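Local coordinates for aspartokinase (Synechocystis, PDB 3L76), which probably catalyses the ATP-dependent phosphorylation of the beta-carboxyl group of aspartate, an early step toward lysine and threonine, and carries ACT domains that bind both amino acids, at residues P185-E190 against D579-A584; P433-V438 against S586-A591; K525-V530 against S569-Q574. All coordinates share one frame; numbering follows the deposited sequence.

In the fold
Interaction 1 and interaction 2 share helix 577-587, and their centres lie about 11 Å apart; interaction 3 pairs the strand that leads into this helix with strand 520-533. Interactions 1 and 2 touch where Val438 packs on Leu581 and Ala584, and interactions 1 and 3 touch where Val530 packs on Ala580 and Leu581. Interactions 2 and 3 do not meet, their nearest atoms being about 6 Å apart. Bound amino acids lie nearby: the Phe588 side chain is about 8 Å from a lysine, that of Lys529 about 6 Å from a different lysine, and that of Cys570 about 8 Å from a threonine. Interaction 1 joins the amino acid kinase family region to the C-terminal ACT domain.

Interaction 1 (P185-E190 against D579-A584); sequences PRLVPE and DALKAA
Leu581, on helix 577-587, reaches across to Leu187 and Val188 in the loop between strands 170-175 and 196-198, and one methyl, CD2, does most of the touching. The Leu187 and Leu581 side chains meet at about a right angle, CD1 of Leu187 lying 3.4 Å from CD2 of Leu581, and CB of Leu187 rests on the same methyl. With chi1 at 178°, Leu581 sends CG anti to its own backbone N and carries CD2 out to the loop. Val188 adds a second apolar neighbour, its CG2 standing 4.0 Å from Leu581 CD2. That valine methyl also faces Lys582 CG at 4.1 Å, the two chains running alongside but pointing opposite ways. The extended aliphatic chain of Lys582 then follows the exposed border, CE passing 3.6 Å from Leu187 O. No hydrogen bond joins the segments; mostly apolar van der Waals packing sets this loop of the amino acid kinase family region on a helix of the last ACT domain. Leu440 of strand 437-453 touches both Leu187 and Leu581, Val438 of that strand also packs on Leu581, and the helix's Ala580 and Ala584 turn to helix 543-552 and strand 520-533.

Interaction 2 (P433-V438 against S586-A591); sequences PAVRGV and SAFNLA
Val435 sets one methyl squarely on the ring of Phe588 and offers the other to Leu590. Its CG2 lies 3.4 Å from the centroid of the Phe588 ring and only 7° off the ring normal, a CH-pi contact over the middle of one face. A chi1 of 162° holds Val435 CG1 anti to its backbone N, and this branch meets Leu590 CD2 at 3.8 Å, the two side chains crossing at about a right angle. The same leucine methyl is lodged between further carbons: Val438 CG1 is 3.8 Å from Leu590 CD2, and Gly437 CA packs against it as well. Ile532 of strand 520-533 touches Val435, Val438 and Phe588, and His546 meets the Phe588 ring edge-to-face, so the close-packed part continues into the sheet and helix 543-552.

The other side is looser. The CB of the partly exposed Arg436 points away from the helix end, and its guanidinium NH1 forms a salt bridge with Glu201; toward Leu590 the residue presents its carbonyl, O lying 4.0 Å from Leu590 CG.

Two backbone motifs shape the surfaces that meet. Both Arg436 and Gly437 pair with Val533 of strand 520-533, which makes a classic beta bulge where strand 437-453 begins. Across the contact, helix 577-587 ends in a Schellman motif, with Leu590 N bonded to His585 O, Asn589 N bonded to Ser586 O, and Asn589 as the C-prime residue with positive phi.

Interaction 3 (K525-V530 against S569-Q574); sequences KAIAKV and SCVVPQ
Ala528 and Val572 face each other as a hydrogen-bonded pair in the antiparallel ladder of strands 527-530 and 569-573, part of the beta sheet of an ACT domain. Ala528 N gives a straight bond of 2.7 Å to Val572 O, whereas the return bond from Val572 N to Ala528 O is weak. Two residues on, Val530 and Cys570 exchange a second pair: Val530 N to Cys570 O at 3.0 Å, and Cys570 N to Val530 O. At the far end Gln574 N reaches Ala526 O at 3.0 Å, coming in from above the carbonyl plane; Ala526 is the centre of an inverse gamma turn.

Side chains sort onto the two faces. On one, Ala528 CB touches Val572 CG1 and Val530 CG2 lies obliquely against that same methyl. This face is covered by helices 543-552 and 577-587: Cys570 packs on Phe547, Phe548 and Leu551 of the first, Val530 on Ala580 and Leu581 of the second. On the other face, Val571 CG1 meets Ile527 CB at 3.8 Å, and Lys529 lies across Ser569.

In Lys529, CG anti to the backbone N (chi1 -174°) and an extended chi2 lay CG and CD beside Ser569; the bend at chi3 then turns CE and NZ off to a salt bridge with Asp474, a residue of a lysine-binding pocket. With an alanine here the methylenes beside Ser569 would be gone, and Asp474 would probably lose this positive partner near the bound lysine. Strand 437-453 flanks the ladder through a backbone bond between Lys529 and Asp441. Ser569 OG is bonded to Ser531 OG, and its distance to Lys529 CD is 3.8 Å.

Interaction 1 (P185-E190 against D579-A584)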
ATOM      1  N   PRO A 185       6.488   5.789 -36.711  1.00 75.85           N
ATOM      2  CA  PRO A 185       5.393   6.227 -37.589  1.00 77.48           C
ATOM      3  C   PRO A 185       5.412   7.734 -37.772  1.00 83.03           C
ATOM      4  O   PRO A 185       5.057   8.240 -38.834  1.00 72.43           O
ATOM      5  CB  PRO A 185       4.135   5.847 -36.803  1.00 56.32           C
ATOM      6  CG  PRO A 185       4.573   4.877 -35.797  1.00 78.64           C
ATOM      7  CD  PRO A 185       5.984   5.207 -35.459  1.00 72.88           C
ATOM      8  N   ARG A 186       5.818   8.435 -36.721  1.00 84.30           N
ATOM      9  CA  ARG A 186       5.902   9.883 -36.747  1.00 86.47           C
ATOM     10  C   ARG A 186       6.824  10.403 -37.851  1.00 81.25           C
ATOM     11  O   ARG A 186       6.661  11.529 -38.299  1.00 72.06           O
ATOM     12  CB  ARG A 186       6.333  10.424 -35.380  1.00 90.67           C
ATOM     13  CG  ARG A 186       5.228  10.419 -34.334  1.00 77.42           C
ATOM     14  CD  ARG A 186       5.713  10.983 -32.995  1.00103.68           C
ATOM     15  NE  ARG A 186       6.095   9.947 -32.033  1.00110.23           N
ATOM     16  CZ  ARG A 186       7.347   9.596 -31.746  1.00113.42           C
ATOM     17  NH1 ARG A 186       8.366  10.197 -32.345  1.00106.73           N
ATOM     18  NH2 ARG A 186       7.581   8.643 -30.853  1.00116.92           N
ATOM     19  N   LEU A 187       7.778   9.587 -38.295  1.00 85.14           N
ATOM     20  CA  LEU A 187       8.676   9.998 -39.374  1.00 75.51           C
ATOM     21  C   LEU A 187       8.408   9.230 -40.658  1.00 70.38           C
ATOM     22  O   LEU A 187       8.685   9.721 -41.745  1.00 86.98           O
ATOM     23  CB  LEU A 187      10.137   9.825 -38.963  1.00 68.83           C
ATOM     24  CG  LEU A 187      10.528  10.280 -37.559  1.00 70.44           C
ATOM     25  CD1 LEU A 187      12.032  10.147 -37.363  1.00 77.27           C
ATOM     26  CD2 LEU A 187      10.081  11.703 -37.315  1.00 55.13           C
ATOM     27  N   VAL A 188       7.877   8.020 -40.532  1.00 66.88           N
ATOM     28  CA  VAL A 188       7.589   7.191 -41.694  1.00 66.19           C
ATOM     29  C   VAL A 188       6.217   6.535 -41.569  1.00 81.52           C
ATOM     30  O   VAL A 188       6.101   5.409 -41.079  1.00 71.52           O
ATOM     31  CB  VAL A 188       8.662   6.114 -41.885  1.00 68.02           C
ATOM     32  CG1 VAL A 188       8.382   5.299 -43.139  1.00 56.96           C
ATOM     33  CG2 VAL A 188      10.053   6.752 -41.937  1.00 47.85           C
ATOM     34  N   PRO A 189       5.168   7.243 -42.020  1.00 91.99           N
ATOM     35  CA  PRO A 189       3.771   6.799 -41.894  1.00 79.48           C
ATOM     36  C   PRO A 189       3.522   5.398 -42.452  1.00 70.06           C
ATOM     37  O   PRO A 189       2.599   4.720 -41.995  1.00 82.01           O
ATOM     38  CB  PRO A 189       2.995   7.840 -42.714  1.00 68.47           C
ATOM     39  CG  PRO A 189       3.851   9.057 -42.706  1.00 60.10           C
ATOM     40  CD  PRO A 189       5.275   8.547 -42.705  1.00 67.76           C
ATOM     41  N   GLU A 190       4.332   4.975 -43.419  1.00 67.53           N
ATOM     42  CA  GLU A 190       4.167   3.666 -44.040  1.00 75.28           C
ATOM     43  C   GLU A 190       4.710   2.540 -43.164  1.00 83.49           C
ATOM     44  O   GLU A 190       4.745   1.379 -43.583  1.00 74.74           O
ATOM     45  CB  GLU A 190       4.840   3.626 -45.405  1.00 83.43           C
ATOM     46  CG  GLU A 190       4.510   4.815 -46.281  1.00101.11           C
ATOM     47  CD  GLU A 190       5.221   6.079 -45.840  1.00 98.82           C
ATOM     48  OE1 GLU A 190       4.556   7.126 -45.698  1.00117.30           O
ATOM     49  OE2 GLU A 190       6.449   6.024 -45.632  1.00 92.79           O
ATOM     50  N   ASP A 579      15.573  12.283 -43.448  1.00 65.87           N
ATOM     51  CA  ASP A 579      15.731  11.854 -44.833  1.00 85.92           C
ATOM     52  C   ASP A 579      16.415  10.497 -44.878  1.00 77.02           C
ATOM     53  O   ASP A 579      16.065   9.634 -45.678  1.00 77.43           O
ATOM     54  CB  ASP A 579      16.555  12.865 -45.636  1.00 95.77           C
ATOM     55  CG  ASP A 579      16.068  14.284 -45.463  1.00108.28           C
ATOM     56  OD1 ASP A 579      15.671  14.653 -44.339  1.00110.73           O
ATOM     57  OD2 ASP A 579      16.098  15.037 -46.455  1.00125.34           O
ATOM     58  N   ALA A 580      17.400  10.319 -44.012  1.00 75.02           N
ATOM     59  CA  ALA A 580      18.170   9.089 -43.986  1.00 66.22           C
ATOM     60  C   ALA A 580      17.315   7.932 -43.480  1.00 68.14           C
ATOM     61  O   ALA A 580      17.442   6.805 -43.948  1.00 57.58           O
ATOM     62  CB  ALA A 580      19.413   9.271 -43.133  1.00 42.94           C
ATOM     63  N   LEU A 581      16.426   8.217 -42.537  1.00 54.72           N
ATOM     64  CA  LEU A 581      15.550   7.187 -42.006  1.00 53.28           C
ATOM     65  C   LEU A 581      14.605   6.684 -43.084  1.00 55.84           C
ATOM     66  O   LEU A 581      14.371   5.477 -43.200  1.00 52.69           O
ATOM     67  CB  LEU A 581      14.758   7.697 -40.795  1.00 60.83           C
ATOM     68  CG  LEU A 581      13.768   6.691 -40.186  1.00 52.80           C
ATOM     69  CD1 LEU A 581      14.475   5.511 -39.535  1.00 48.30           C
ATOM     70  CD2 LEU A 581      12.849   7.376 -39.199  1.00 57.85           C
ATOM     71  N   LYS A 582      14.056   7.615 -43.860  1.00 68.25           N
ATOM     72  CA  LYS A 582      13.114   7.272 -44.916  1.00 79.83           C
ATOM     73  C   LYS A 582      13.805   6.420 -45.971  1.00 65.93           C
ATOM     74  O   LYS A 582      13.254   5.432 -46.447  1.00 69.58           O
ATOM     75  CB  LYS A 582      12.531   8.534 -45.550  1.00 80.49           C
ATOM     76  CG  LYS A 582      11.605   9.348 -44.649  1.00 84.51           C
ATOM     77  CD  LYS A 582      11.140  10.605 -45.372  1.00 99.08           C
ATOM     78  CE  LYS A 582      10.228  11.474 -44.524  1.00107.68           C
ATOM     79  NZ  LYS A 582       9.869  12.725 -45.257  1.00110.40           N
ATOM     80  N   ALA A 583      15.023   6.806 -46.321  1.00 61.09           N
ATOM     81  CA  ALA A 583      15.822   6.067 -47.292  1.00 71.36           C
ATOM     82  C   ALA A 583      16.057   4.623 -46.859  1.00 81.10           C
ATOM     83  O   ALA A 583      15.898   3.697 -47.657  1.00 81.66           O
ATOM     84  CB  ALA A 583      17.149   6.775 -47.537  1.00 59.74           C
ATOM     85  N   ALA A 584      16.451   4.436 -45.600  1.00 49.40           N
ATOM     86  CA  ALA A 584      16.659   3.097 -45.046  1.00 66.11           C
ATOM     87  C   ALA A 584      15.383   2.253 -45.047  1.00 69.46           C
ATOM     88  O   ALA A 584      15.417   1.065 -45.360  1.00 66.98           O
ATOM     89  CB  ALA A 584      17.239   3.176 -43.628  1.00 46.58           C
TER

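Interaction 2 (P433-V438 against S586-A591)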
ATOM      1  N   PRO A 433      14.920 -12.508 -42.843  1.00 83.24           N
ATOM      2  CA  PRO A 433      15.174 -11.326 -43.678  1.00 78.77           C
ATOM      3  C   PRO A 433      16.443 -10.588 -43.265  1.00 72.82           C
ATOM      4  O   PRO A 433      16.841 -10.663 -42.101  1.00 70.11           O
ATOM      5  CB  PRO A 433      13.957 -10.425 -43.406  1.00 73.43           C
ATOM      6  CG  PRO A 433      13.002 -11.244 -42.588  1.00 75.97           C
ATOM      7  CD  PRO A 433      13.825 -12.271 -41.890  1.00 85.35           C
ATOM      8  N   ALA A 434      17.054  -9.868 -44.202  1.00 66.79           N
ATOM      9  CA  ALA A 434      18.267  -9.121 -43.903  1.00 55.53           C
ATOM     10  C   ALA A 434      18.026  -8.009 -42.877  1.00 55.19           C
ATOM     11  O   ALA A 434      18.791  -7.861 -41.925  1.00 47.08           O
ATOM     12  CB  ALA A 434      18.861  -8.551 -45.177  1.00 63.38           C
ATOM     13  N   VAL A 435      16.964  -7.230 -43.086  1.00 42.05           N
ATOM     14  CA  VAL A 435      16.610  -6.133 -42.192  1.00 47.13           C
ATOM     15  C   VAL A 435      15.179  -6.293 -41.668  1.00 52.84           C
ATOM     16  O   VAL A 435      14.270  -6.584 -42.432  1.00 50.36           O
ATOM     17  CB  VAL A 435      16.752  -4.776 -42.911  1.00 49.62           C
ATOM     18  CG1 VAL A 435      15.993  -3.671 -42.177  1.00 38.87           C
ATOM     19  CG2 VAL A 435      18.225  -4.420 -43.073  1.00 57.71           C
ATOM     20  N   ARG A 436      14.981  -6.102 -40.367  1.00 61.43           N
ATOM     21  CA  ARG A 436      13.649  -6.211 -39.778  1.00 58.79           C
ATOM     22  C   ARG A 436      13.016  -4.850 -39.473  1.00 52.04           C
ATOM     23  O   ARG A 436      11.817  -4.666 -39.643  1.00 59.80           O
ATOM     24  CB  ARG A 436      13.693  -7.062 -38.512  1.00 68.80           C
ATOM     25  CG  ARG A 436      12.334  -7.312 -37.887  1.00 65.48           C
ATOM     26  CD  ARG A 436      12.177  -8.776 -37.538  1.00 67.64           C
ATOM     27  NE  ARG A 436      11.536  -9.545 -38.600  1.00 63.43           N
ATOM     28  CZ  ARG A 436      11.574 -10.871 -38.697  1.00 63.48           C
ATOM     29  NH1 ARG A 436      12.244 -11.592 -37.810  1.00 53.34           N
ATOM     30  NH2 ARG A 436      10.949 -11.479 -39.695  1.00 76.69           N
ATOM     31  N   GLY A 437      13.824  -3.906 -39.008  1.00 45.44           N
ATOM     32  CA  GLY A 437      13.345  -2.564 -38.734  1.00 51.11           C
ATOM     33  C   GLY A 437      14.475  -1.554 -38.735  1.00 58.67           C
ATOM     34  O   GLY A 437      15.643  -1.923 -38.705  1.00 54.81           O
ATOM     35  N   VAL A 438      14.132  -0.273 -38.769  1.00 55.90           N
ATOM     36  CA  VAL A 438      15.136   0.778 -38.813  1.00 58.33           C
ATOM     37  C   VAL A 438      14.757   1.865 -37.827  1.00 66.47           C
ATOM     38  O   VAL A 438      13.594   1.997 -37.467  1.00 48.52           O
ATOM     39  CB  VAL A 438      15.276   1.384 -40.232  1.00 52.30           C
ATOM     40  CG1 VAL A 438      15.724   0.323 -41.215  1.00 54.53           C
ATOM     41  CG2 VAL A 438      13.969   1.995 -40.676  1.00 31.93           C
ATOM     42  N   SER A 586      12.806   2.544 -47.025  1.00 73.60           N
ATOM     43  CA  SER A 586      12.471   2.219 -48.407  1.00 87.55           C
ATOM     44  C   SER A 586      13.464   1.240 -49.018  1.00 76.59           C
ATOM     45  O   SER A 586      13.085   0.345 -49.766  1.00 57.31           O
ATOM     46  CB  SER A 586      12.404   3.485 -49.258  1.00 65.83           C
ATOM     47  OG  SER A 586      11.403   4.365 -48.779  1.00122.16           O
ATOM     48  N   ALA A 587      14.740   1.420 -48.703  1.00 60.70           N
ATOM     49  CA  ALA A 587      15.778   0.543 -49.233  1.00 64.54           C
ATOM     50  C   ALA A 587      15.487  -0.918 -48.927  1.00 67.19           C
ATOM     51  O   ALA A 587      15.759  -1.791 -49.739  1.00 69.39           O
ATOM     52  CB  ALA A 587      17.139   0.938 -48.688  1.00 59.13           C
ATOM     53  N   PHE A 588      14.921  -1.191 -47.760  1.00 63.12           N
ATOM     54  CA  PHE A 588      14.708  -2.575 -47.362  1.00 63.72           C
ATOM     55  C   PHE A 588      13.245  -3.028 -47.449  1.00 69.28           C
ATOM     56  O   PHE A 588      12.857  -4.031 -46.855  1.00 58.49           O
ATOM     57  CB  PHE A 588      15.328  -2.831 -45.985  1.00 47.00           C
ATOM     58  CG  PHE A 588      16.841  -2.705 -45.974  1.00 51.89           C
ATOM     59  CD1 PHE A 588      17.642  -3.715 -46.497  1.00 40.79           C
ATOM     60  CD2 PHE A 588      17.458  -1.576 -45.453  1.00 57.73           C
ATOM     61  CE1 PHE A 588      19.026  -3.605 -46.493  1.00 51.40           C
ATOM     62  CE2 PHE A 588      18.844  -1.457 -45.454  1.00 58.72           C
ATOM     63  CZ  PHE A 588      19.628  -2.473 -45.971  1.00 50.75           C
ATOM     64  N   ASN A 589      12.452  -2.290 -48.220  1.00 83.59           N
ATOM     65  CA  ASN A 589      11.053  -2.640 -48.473  1.00 89.13           C
ATOM     66  C   ASN A 589      10.250  -2.903 -47.210  1.00 61.29           C
ATOM     67  O   ASN A 589       9.403  -3.790 -47.187  1.00 66.89           O
ATOM     68  CB  ASN A 589      10.960  -3.856 -49.396  1.00 85.11           C
ATOM     69  CG  ASN A 589      11.588  -3.606 -50.748  1.00 97.89           C
ATOM     70  OD1 ASN A 589      11.537  -2.491 -51.275  1.00100.88           O
ATOM     71  ND2 ASN A 589      12.184  -4.643 -51.323  1.00101.68           N
ATOM     72  N   LEU A 590      10.513  -2.121 -46.170  1.00 58.90           N
ATOM     73  CA  LEU A 590       9.845  -2.294 -44.887  1.00 81.71           C
ATOM     74  C   LEU A 590       8.371  -1.847 -44.874  1.00 87.69           C
ATOM     75  O   LEU A 590       7.637  -2.128 -43.922  1.00 77.87           O
ATOM     76  CB  LEU A 590      10.643  -1.594 -43.781  1.00 59.88           C
ATOM     77  CG  LEU A 590      11.634  -2.487 -43.032  1.00 67.29           C
ATOM     78  CD1 LEU A 590      12.174  -3.561 -43.947  1.00 71.54           C
ATOM     79  CD2 LEU A 590      12.767  -1.680 -42.413  1.00 78.49           C
ATOM     80  N   ALA A 591       7.938  -1.167 -45.929  1.00 74.46           N
ATOM     81  CA  ALA A 591       6.558  -0.691 -46.004  1.00 80.22           C
ATOM     82  C   ALA A 591       5.563  -1.844 -46.214  1.00 86.19           C
ATOM     83  O   ALA A 591       4.476  -1.867 -45.616  1.00 57.01           O
ATOM     84  CB  ALA A 591       6.423   0.337 -47.101  1.00 54.38           C
TER

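Interaction 3 (K525-V530 against S569-Q574)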
ATOM      1  N   LYS A 525      27.192  18.833 -32.179  1.00 54.62           N
ATOM      2  CA  LYS A 525      25.837  18.561 -31.729  1.00 63.03           C
ATOM      3  C   LYS A 525      24.913  18.182 -32.871  1.00 62.58           C
ATOM      4  O   LYS A 525      23.907  17.528 -32.651  1.00 63.68           O
ATOM      5  CB  LYS A 525      25.254  19.771 -30.999  1.00 80.32           C
ATOM      6  CG  LYS A 525      25.658  19.904 -29.546  1.00 94.63           C
ATOM      7  CD  LYS A 525      24.766  20.899 -28.827  1.00 98.03           C
ATOM      8  CE  LYS A 525      24.891  20.758 -27.321  1.00115.95           C
ATOM      9  NZ  LYS A 525      23.900  21.599 -26.601  1.00120.60           N
ATOM     10  N   ALA A 526      25.253  18.595 -34.086  1.00 55.41           N
ATOM     11  CA  ALA A 526      24.343  18.444 -35.220  1.00 54.24           C
ATOM     12  C   ALA A 526      24.504  17.119 -35.945  1.00 51.82           C
ATOM     13  O   ALA A 526      24.869  17.082 -37.116  1.00 54.16           O
ATOM     14  CB  ALA A 526      24.503  19.598 -36.189  1.00 32.86           C
ATOM     15  N   ILE A 527      24.209  16.037 -35.239  1.00 39.20           N
ATOM     16  CA  ILE A 527      24.284  14.694 -35.807  1.00 47.28           C
ATOM     17  C   ILE A 527      22.998  13.917 -35.559  1.00 59.01           C
ATOM     18  O   ILE A 527      22.288  14.150 -34.581  1.00 47.88           O
ATOM     19  CB  ILE A 527      25.433  13.888 -35.196  1.00 55.10           C
ATOM     20  CG1 ILE A 527      25.176  13.679 -33.701  1.00 33.66           C
ATOM     21  CG2 ILE A 527      26.780  14.576 -35.460  1.00 38.20           C
ATOM     22  CD1 ILE A 527      25.836  12.450 -33.115  1.00 55.08           C
ATOM     23  N   ALA A 528      22.706  12.991 -36.463  1.00 68.76           N
ATOM     24  CA  ALA A 528      21.640  12.027 -36.266  1.00 48.47           C
ATOM     25  C   ALA A 528      22.219  10.631 -36.411  1.00 48.09           C
ATOM     26  O   ALA A 528      23.193  10.434 -37.139  1.00 61.99           O
ATOM     27  CB  ALA A 528      20.561  12.239 -37.271  1.00 62.56           C
ATOM     28  N   LYS A 529      21.631   9.663 -35.717  1.00 55.04           N
ATOM     29  CA  LYS A 529      22.027   8.270 -35.884  1.00 50.59           C
ATOM     30  C   LYS A 529      20.930   7.444 -36.550  1.00 45.42           C
ATOM     31  O   LYS A 529      19.805   7.399 -36.074  1.00 54.02           O
ATOM     32  CB  LYS A 529      22.429   7.633 -34.553  1.00 37.69           C
ATOM     33  CG  LYS A 529      22.991   6.224 -34.728  1.00 38.28           C
ATOM     34  CD  LYS A 529      23.356   5.595 -33.418  1.00 29.70           C
ATOM     35  CE  LYS A 529      22.136   5.407 -32.540  1.00 47.76           C
ATOM     36  NZ  LYS A 529      22.484   4.731 -31.259  1.00 24.12           N
ATOM     37  N   VAL A 530      21.271   6.797 -37.657  1.00 45.40           N
ATOM     38  CA  VAL A 530      20.329   5.975 -38.396  1.00 48.40           C
ATOM     39  C   VAL A 530      20.812   4.550 -38.281  1.00 53.34           C
ATOM     40  O   VAL A 530      21.981   4.263 -38.535  1.00 44.70           O
ATOM     41  CB  VAL A 530      20.276   6.351 -39.883  1.00 52.56           C
ATOM     42  CG1 VAL A 530      18.923   6.043 -40.441  1.00 37.26           C
ATOM     43  CG2 VAL A 530      20.574   7.809 -40.064  1.00 76.10           C
ATOM     44  N   SER A 569      24.742   1.013 -37.533  1.00 26.41           N
ATOM     45  CA  SER A 569      24.442   2.424 -37.298  1.00 46.41           C
ATOM     46  C   SER A 569      25.352   3.348 -38.135  1.00 46.06           C
ATOM     47  O   SER A 569      26.573   3.158 -38.199  1.00 32.72           O
ATOM     48  CB  SER A 569      24.621   2.768 -35.817  1.00 26.13           C
ATOM     49  OG  SER A 569      23.682   2.110 -35.013  1.00 50.85           O
ATOM     50  N   CYS A 570      24.754   4.353 -38.760  1.00 39.62           N
ATOM     51  CA  CYS A 570      25.522   5.413 -39.419  1.00 46.30           C
ATOM     52  C   CYS A 570      25.241   6.731 -38.743  1.00 59.81           C
ATOM     53  O   CYS A 570      24.077   7.099 -38.558  1.00 39.31           O
ATOM     54  CB  CYS A 570      25.132   5.551 -40.889  1.00 35.85           C
ATOM     55  SG  CYS A 570      25.651   4.197 -41.909  1.00 37.69           S
ATOM     56  N   VAL A 571      26.299   7.444 -38.371  1.00 37.84           N
ATOM     57  CA  VAL A 571      26.138   8.816 -37.915  1.00 54.82           C
ATOM     58  C   VAL A 571      26.112   9.726 -39.128  1.00 50.35           C
ATOM     59  O   VAL A 571      26.817   9.513 -40.107  1.00 69.12           O
ATOM     60  CB  VAL A 571      27.238   9.264 -36.953  1.00 59.25           C
ATOM     61  CG1 VAL A 571      27.008  10.711 -36.536  1.00 46.50           C
ATOM     62  CG2 VAL A 571      27.238   8.388 -35.752  1.00 27.97           C
ATOM     63  N   VAL A 572      25.291  10.753 -39.044  1.00 60.85           N
ATOM     64  CA  VAL A 572      24.864  11.473 -40.224  1.00 36.61           C
ATOM     65  C   VAL A 572      24.522  12.900 -39.796  1.00 47.44           C
ATOM     66  O   VAL A 572      24.330  13.174 -38.603  1.00 43.56           O
ATOM     67  CB  VAL A 572      23.644  10.734 -40.826  1.00 58.61           C
ATOM     68  CG1 VAL A 572      22.360  11.548 -40.702  1.00 48.86           C
ATOM     69  CG2 VAL A 572      23.919  10.298 -42.232  1.00 46.78           C
ATOM     70  N   PRO A 573      24.490  13.831 -40.750  1.00 55.63           N
ATOM     71  CA  PRO A 573      24.183  15.212 -40.360  1.00 62.49           C
ATOM     72  C   PRO A 573      22.752  15.337 -39.837  1.00 63.95           C
ATOM     73  O   PRO A 573      21.838  14.794 -40.439  1.00 48.67           O
ATOM     74  CB  PRO A 573      24.362  15.991 -41.666  1.00 48.24           C
ATOM     75  CG  PRO A 573      25.277  15.138 -42.487  1.00 49.67           C
ATOM     76  CD  PRO A 573      24.924  13.725 -42.150  1.00 59.77           C
ATOM     77  N   GLN A 574      22.570  16.050 -38.732  1.00 72.00           N
ATOM     78  CA  GLN A 574      21.261  16.165 -38.095  1.00 67.38           C
ATOM     79  C   GLN A 574      20.142  16.613 -39.029  1.00 57.62           C
ATOM     80  O   GLN A 574      19.037  16.088 -38.968  1.00 79.44           O
ATOM     81  CB  GLN A 574      21.323  17.085 -36.868  1.00 66.90           C
ATOM     82  CG  GLN A 574      19.954  17.400 -36.277  1.00 78.87           C
ATOM     83  CD  GLN A 574      19.991  17.650 -34.786  1.00 95.22           C
ATOM     84  OE1 GLN A 574      19.583  16.802 -34.003  1.00125.08           O
ATOM     85  NE2 GLN A 574      20.473  18.816 -34.385  1.00100.60           N
TER